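Local coordinates for farnesyltransferase, putative (Trypanosoma cruzi, PDB 3WCA), which probably condenses two farnesyl diphosphate molecules into squalene in a magnesium-dependent reaction, using NADPH or NADH, the first step from farnesyl diphosphate to lanosterol, at residues V220-D232 with K245-A257. The protein carries 1 engineered substitution. Sequence-based numbering, arbitrary orientation.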
loop_
_atom_site.group_PDB
_atom_site.type_symbol
_atom_site.label_atom_id
_atom_site.label_comp_id
_atom_site.label_asym_id
_atom_site.label_seq_id
_atom_site.Cartn_x
_atom_site.Cartn_y
_atom_site.Cartn_z
ATOM N N VAL A 220 15.339 -3.596 -3.559
ATOM C CA VAL A 220 15.543 -3.282 -2.150
ATOM C C VAL A 220 14.822 -2.008 -1.744
ATOM O O VAL A 220 14.956 -0.968 -2.399
ATOM C CB VAL A 220 17.042 -3.121 -1.821
ATOM C CG1 VAL A 220 17.204 -2.560 -0.415
ATOM C CG2 VAL A 220 17.744 -4.457 -1.934
ATOM N N PHE A 221 14.070 -2.093 -0.650
ATOM C CA PHE A 221 13.314 -0.958 -0.149
ATOM C C PHE A 221 13.680 -0.604 1.282
ATOM O O PHE A 221 13.592 0.552 1.676
ATOM C CB PHE A 221 11.818 -1.252 -0.256
ATOM C CG PHE A 221 11.356 -1.488 -1.665
ATOM C CD1 PHE A 221 11.192 -0.420 -2.544
ATOM C CD2 PHE A 221 11.129 -2.783 -2.129
ATOM C CE1 PHE A 221 10.808 -0.638 -3.878
ATOM C CE2 PHE A 221 10.747 -3.014 -3.458
ATOM C CZ PHE A 221 10.588 -1.935 -4.335
ATOM N N TRP A 222 14.081 -1.594 2.069
ATOM C CA TRP A 222 14.462 -1.319 3.447
ATOM C C TRP A 222 15.539 -0.224 3.381
ATOM O O TRP A 222 16.498 -0.329 2.610
ATOM C CB TRP A 222 15.002 -2.597 4.100
ATOM C CG TRP A 222 13.951 -3.650 4.357
ATOM C CD1 TRP A 222 12.756 -3.806 3.700
ATOM C CD2 TRP A 222 14.010 -4.703 5.329
ATOM N NE1 TRP A 222 12.070 -4.890 4.205
ATOM C CE2 TRP A 222 12.819 -5.459 5.206
ATOM C CE3 TRP A 222 14.958 -5.085 6.295
ATOM C CZ2 TRP A 222 12.547 -6.574 6.013
ATOM C CZ3 TRP A 222 14.689 -6.193 7.097
ATOM C CH2 TRP A 222 13.490 -6.926 6.948
ATOM N N PRO A 223 15.385 0.849 4.175
ATOM C CA PRO A 223 16.352 1.954 4.182
ATOM C C PRO A 223 17.697 1.632 4.834
ATOM O O PRO A 223 17.755 1.050 5.922
ATOM C CB PRO A 223 15.604 3.048 4.928
ATOM C CG PRO A 223 14.852 2.258 5.949
ATOM C CD PRO A 223 14.294 1.114 5.129
ATOM N N ARG A 224 18.777 2.017 4.162
ATOM C CA ARG A 224 20.116 1.787 4.690
ATOM C C ARG A 224 20.207 2.342 6.113
ATOM O O ARG A 224 20.759 1.707 7.005
ATOM C CB ARG A 224 21.154 2.474 3.796
ATOM C CG ARG A 224 22.582 2.440 4.334
ATOM C CD ARG A 224 23.519 3.248 3.448
ATOM N NE ARG A 224 23.700 2.612 2.150
ATOM C CZ ARG A 224 24.506 1.581 1.930
ATOM N NH1 ARG A 224 25.217 1.074 2.929
ATOM N NH2 ARG A 224 24.586 1.046 0.718
ATOM N N GLU A 225 19.648 3.528 6.325
ATOM C CA GLU A 225 19.690 4.139 7.642
ATOM C C GLU A 225 19.268 3.151 8.722
ATOM O O GLU A 225 19.745 3.225 9.850
ATOM C CB GLU A 225 18.789 5.378 7.703
ATOM C CG GLU A 225 19.022 6.212 8.957
ATOM C CD GLU A 225 18.070 7.389 9.093
ATOM O OE1 GLU A 225 17.692 7.978 8.060
ATOM O OE2 GLU A 225 17.713 7.739 10.239
ATOM N N ILE A 226 18.383 2.220 8.384
ATOM C CA ILE A 226 17.939 1.245 9.370
ATOM C C ILE A 226 18.750 -0.053 9.340
ATOM O O ILE A 226 19.184 -0.540 10.390
ATOM C CB ILE A 226 16.415 0.924 9.210
ATOM C CG1 ILE A 226 15.593 2.148 9.613
ATOM C CG2 ILE A 226 16.024 -0.284 10.066
ATOM C CD1 ILE A 226 14.082 1.941 9.572
ATOM N N TRP A 227 18.982 -0.617 8.160
ATOM C CA TRP A 227 19.724 -1.865 8.129
ATOM C C TRP A 227 21.237 -1.802 8.364
ATOM O O TRP A 227 21.836 -2.805 8.767
ATOM C CB TRP A 227 19.437 -2.656 6.839
ATOM C CG TRP A 227 19.753 -1.998 5.518
ATOM C CD1 TRP A 227 18.853 -1.471 4.634
ATOM C CD2 TRP A 227 21.031 -1.932 4.870
ATOM N NE1 TRP A 227 19.486 -1.095 3.478
ATOM C CE2 TRP A 227 20.825 -1.364 3.596
ATOM C CE3 TRP A 227 22.331 -2.300 5.245
ATOM C CZ2 TRP A 227 21.873 -1.158 2.685
ATOM C CZ3 TRP A 227 23.374 -2.095 4.339
ATOM C CH2 TRP A 227 23.135 -1.527 3.074
ATOM N N GLU A 228 21.859 -0.645 8.146
ATOM C CA GLU A 228 23.309 -0.556 8.338
ATOM C C GLU A 228 23.742 -0.689 9.799
ATOM O O GLU A 228 24.936 -0.741 10.105
ATOM C CB GLU A 228 23.854 0.741 7.729
ATOM C CG GLU A 228 23.608 2.013 8.524
ATOM C CD GLU A 228 24.172 3.232 7.808
ATOM O OE1 GLU A 228 25.208 3.089 7.120
ATOM O OE2 GLU A 228 23.594 4.330 7.933
ATOM N N LYS A 229 22.760 -0.769 10.689
ATOM C CA LYS A 229 23.002 -0.915 12.118
ATOM C C LYS A 229 23.125 -2.393 12.485
ATOM O O LYS A 229 23.479 -2.734 13.620
ATOM C CB LYS A 229 21.841 -0.324 12.922
ATOM C CG LYS A 229 21.531 1.144 12.670
ATOM C CD LYS A 229 20.442 1.607 13.642
ATOM C CE LYS A 229 20.195 3.114 13.569
ATOM N NZ LYS A 229 19.648 3.538 12.249
ATOM N N TYR A 230 22.828 -3.267 11.523
ATOM C CA TYR A 230 22.873 -4.705 11.761
ATOM C C TYR A 230 23.722 -5.444 10.735
ATOM O O TYR A 230 24.105 -6.588 10.947
ATOM C CB TYR A 230 21.444 -5.271 11.736
ATOM C CG TYR A 230 20.498 -4.532 12.642
ATOM C CD1 TYR A 230 20.375 -4.881 13.985
ATOM C CD2 TYR A 230 19.764 -3.444 12.175
ATOM C CE1 TYR A 230 19.547 -4.163 14.843
ATOM C CE2 TYR A 230 18.935 -2.717 13.029
ATOM C CZ TYR A 230 18.833 -3.082 14.361
ATOM O OH TYR A 230 18.031 -2.358 15.217
ATOM N N THR A 231 24.020 -4.799 9.620
ATOM C CA THR A 231 24.814 -5.458 8.599
ATOM C C THR A 231 25.379 -4.451 7.615
ATOM O O THR A 231 24.949 -3.299 7.587
ATOM C CB THR A 231 23.958 -6.475 7.820
ATOM O OG1 THR A 231 24.791 -7.217 6.927
ATOM C CG2 THR A 231 22.881 -5.756 7.012
ATOM N N ASP A 232 26.353 -4.898 6.827
ATOM C CA ASP A 232 26.988 -4.066 5.812
ATOM C C ASP A 232 26.466 -4.533 4.461
ATOM O O ASP A 232 26.560 -3.822 3.465
ATOM C CB ASP A 232 28.516 -4.216 5.858
ATOM C CG ASP A 232 29.133 -3.612 7.113
ATOM O OD1 ASP A 232 29.002 -2.385 7.313
ATOM O OD2 ASP A 232 29.755 -4.364 7.900
ATOM N N LYS A 245 20.927 -11.053 13.415
ATOM C CA LYS A 245 20.923 -9.670 12.955
ATOM C C LYS A 245 19.766 -9.413 12.001
ATOM O O LYS A 245 19.202 -8.329 11.989
ATOM C CB LYS A 245 22.244 -9.326 12.257
ATOM C CG LYS A 245 23.430 -9.109 13.199
ATOM C CD LYS A 245 23.145 -7.990 14.195
ATOM C CE LYS A 245 24.387 -7.597 14.985
ATOM N NZ LYS A 245 25.422 -6.970 14.108
ATOM N N ALA A 246 19.412 -10.405 11.195
ATOM C CA ALA A 246 18.307 -10.218 10.254
ATOM C C ALA A 246 17.025 -9.961 11.057
ATOM O O ALA A 246 16.294 -9.002 10.791
ATOM C CB ALA A 246 18.151 -11.454 9.356
ATOM N N VAL A 247 16.787 -10.802 12.059
ATOM C CA VAL A 247 15.606 -10.671 12.900
ATOM C C VAL A 247 15.560 -9.350 13.661
ATOM O O VAL A 247 14.493 -8.753 13.773
ATOM C CB VAL A 247 15.495 -11.868 13.872
ATOM C CG1 VAL A 247 14.499 -11.582 14.985
ATOM C CG2 VAL A 247 15.040 -13.083 13.097
ATOM N N GLU A 248 16.702 -8.885 14.172
ATOM C CA GLU A 248 16.735 -7.618 14.901
ATOM C C GLU A 248 16.416 -6.458 13.963
ATOM O O GLU A 248 15.789 -5.476 14.359
ATOM C CB GLU A 248 18.114 -7.389 15.542
ATOM C CG GLU A 248 18.417 -8.317 16.724
ATOM C CD GLU A 248 19.762 -8.034 17.399
ATOM O OE1 GLU A 248 20.055 -8.714 18.408
ATOM O OE2 GLU A 248 20.520 -7.150 16.932
ATOM N N CYS A 249 16.866 -6.565 12.722
ATOM C CA CYS A 249 16.607 -5.517 11.748
ATOM C C CYS A 249 15.128 -5.615 11.329
ATOM O O CYS A 249 14.447 -4.603 11.198
ATOM C CB CYS A 249 17.524 -5.684 10.542
ATOM S SG CYS A 249 17.223 -4.466 9.260
ATOM N N LEU A 250 14.647 -6.840 11.122
ATOM C CA LEU A 250 13.247 -7.072 10.778
ATOM C C LEU A 250 12.395 -6.430 11.866
ATOM O O LEU A 250 11.409 -5.742 11.574
ATOM C CB LEU A 250 12.941 -8.570 10.723
ATOM C CG LEU A 250 11.468 -9.003 10.876
ATOM C CD1 LEU A 250 10.629 -8.365 9.777
ATOM C CD2 LEU A 250 11.354 -10.537 10.804
ATOM N N ASN A 251 12.784 -6.632 13.124
ATOM C CA ASN A 251 12.020 -6.055 14.227
ATOM C C ASN A 251 12.059 -4.535 14.249
ATOM O O ASN A 251 11.098 -3.893 14.663
ATOM C CB ASN A 251 12.494 -6.621 15.571
ATOM C CG ASN A 251 12.099 -8.067 15.747
ATOM O OD1 ASN A 251 11.228 -8.565 15.026
ATOM N ND2 ASN A 251 12.731 -8.755 16.698
ATOM N N ALA A 252 13.167 -3.961 13.796
ATOM C CA ALA A 252 13.298 -2.505 13.755
ATOM C C ALA A 252 12.408 -1.973 12.640
ATOM O O ALA A 252 11.912 -0.851 12.711
ATOM C CB ALA A 252 14.754 -2.100 13.497
ATOM N N MET A 253 12.205 -2.775 11.605
ATOM C CA MET A 253 11.350 -2.332 10.514
ATOM C C MET A 253 9.912 -2.293 11.024
ATOM O O MET A 253 9.183 -1.327 10.788
ATOM C CB MET A 253 11.473 -3.277 9.328
ATOM C CG MET A 253 12.825 -3.200 8.629
ATOM S SD MET A 253 13.119 -1.661 7.700
ATOM C CE MET A 253 11.856 -1.786 6.432
ATOM N N VAL A 254 9.525 -3.341 11.745
ATOM C CA VAL A 254 8.189 -3.436 12.313
ATOM C C VAL A 254 7.939 -2.213 13.205
ATOM O O VAL A 254 6.911 -1.538 13.076
ATOM C CB VAL A 254 8.040 -4.732 13.125
ATOM C CG1 VAL A 254 6.724 -4.739 13.887
ATOM C CG2 VAL A 254 8.088 -5.924 12.184
ATOM N N ALA A 255 8.889 -1.924 14.096
ATOM C CA ALA A 255 8.773 -0.772 14.991
ATOM C C ALA A 255 8.522 0.486 14.177
ATOM O O ALA A 255 7.738 1.349 14.558
ATOM C CB ALA A 255 10.053 -0.606 15.815
ATOM N N ASP A 256 9.192 0.591 13.041
ATOM C CA ASP A 256 9.010 1.764 12.208
ATOM C C ASP A 256 7.581 1.839 11.645
ATOM O O ASP A 256 6.986 2.916 11.573
ATOM C CB ASP A 256 10.013 1.753 11.073
ATOM C CG ASP A 256 9.813 2.907 10.123
ATOM O OD1 ASP A 256 10.140 4.044 10.513
ATOM O OD2 ASP A 256 9.319 2.675 8.995
ATOM N N ALA A 257 7.016 0.697 11.268
ATOM C CA ALA A 257 5.657 0.689 10.715
ATOM C C ALA A 257 4.597 0.969 11.772
ATOM O O ALA A 257 3.570 1.565 11.482
ATOM C CB ALA A 257 5.369 -0.652 10.039
#
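The indole of W222 carries the side chain of M253 over one face. Methyl CE sits over the five-membered ring, 3.5 Å from its centroid, a CH-pi contact. SD lies over the same ring, a Met-aromatic contact, and CG is 3.7 Å from W222 CE3. Bends at chi2 (-70°) and chi3 (-65°) fold the methionine chain along the indole. At the indole edge stands C249, with SG 3.8 Å from W222 CZ3. This sulfur also touches W227 CB at 3.7 Å.

The Y230 ring lies against the helix backbone, with C249 CA and E248 C over one face. E248 OE2 lies at the ring edge, in plane, and the carboxylate is turned 78° from the ring. Y230 OH reaches A252 CB at 3.7 Å. I226 packs beside the methionine: its CG2 meets A252 CB at 4.1 Å and also touches M253 SD. Polar contact is slight, a weak hydrogen bond of 3.4 Å from K245 NZ to Y230 O.

The contact joins the short helix 224-227 and its flanking loops to helix 243-258 in this all-helical fold, away from the magnesium site. W222 NE1 bonds to I205 O of helix 191-207, and D256 forms a salt bridge with K202 there. Y157 of helix 154-179 touches P223, M253 and D256, while A255 packs on helix 347-362.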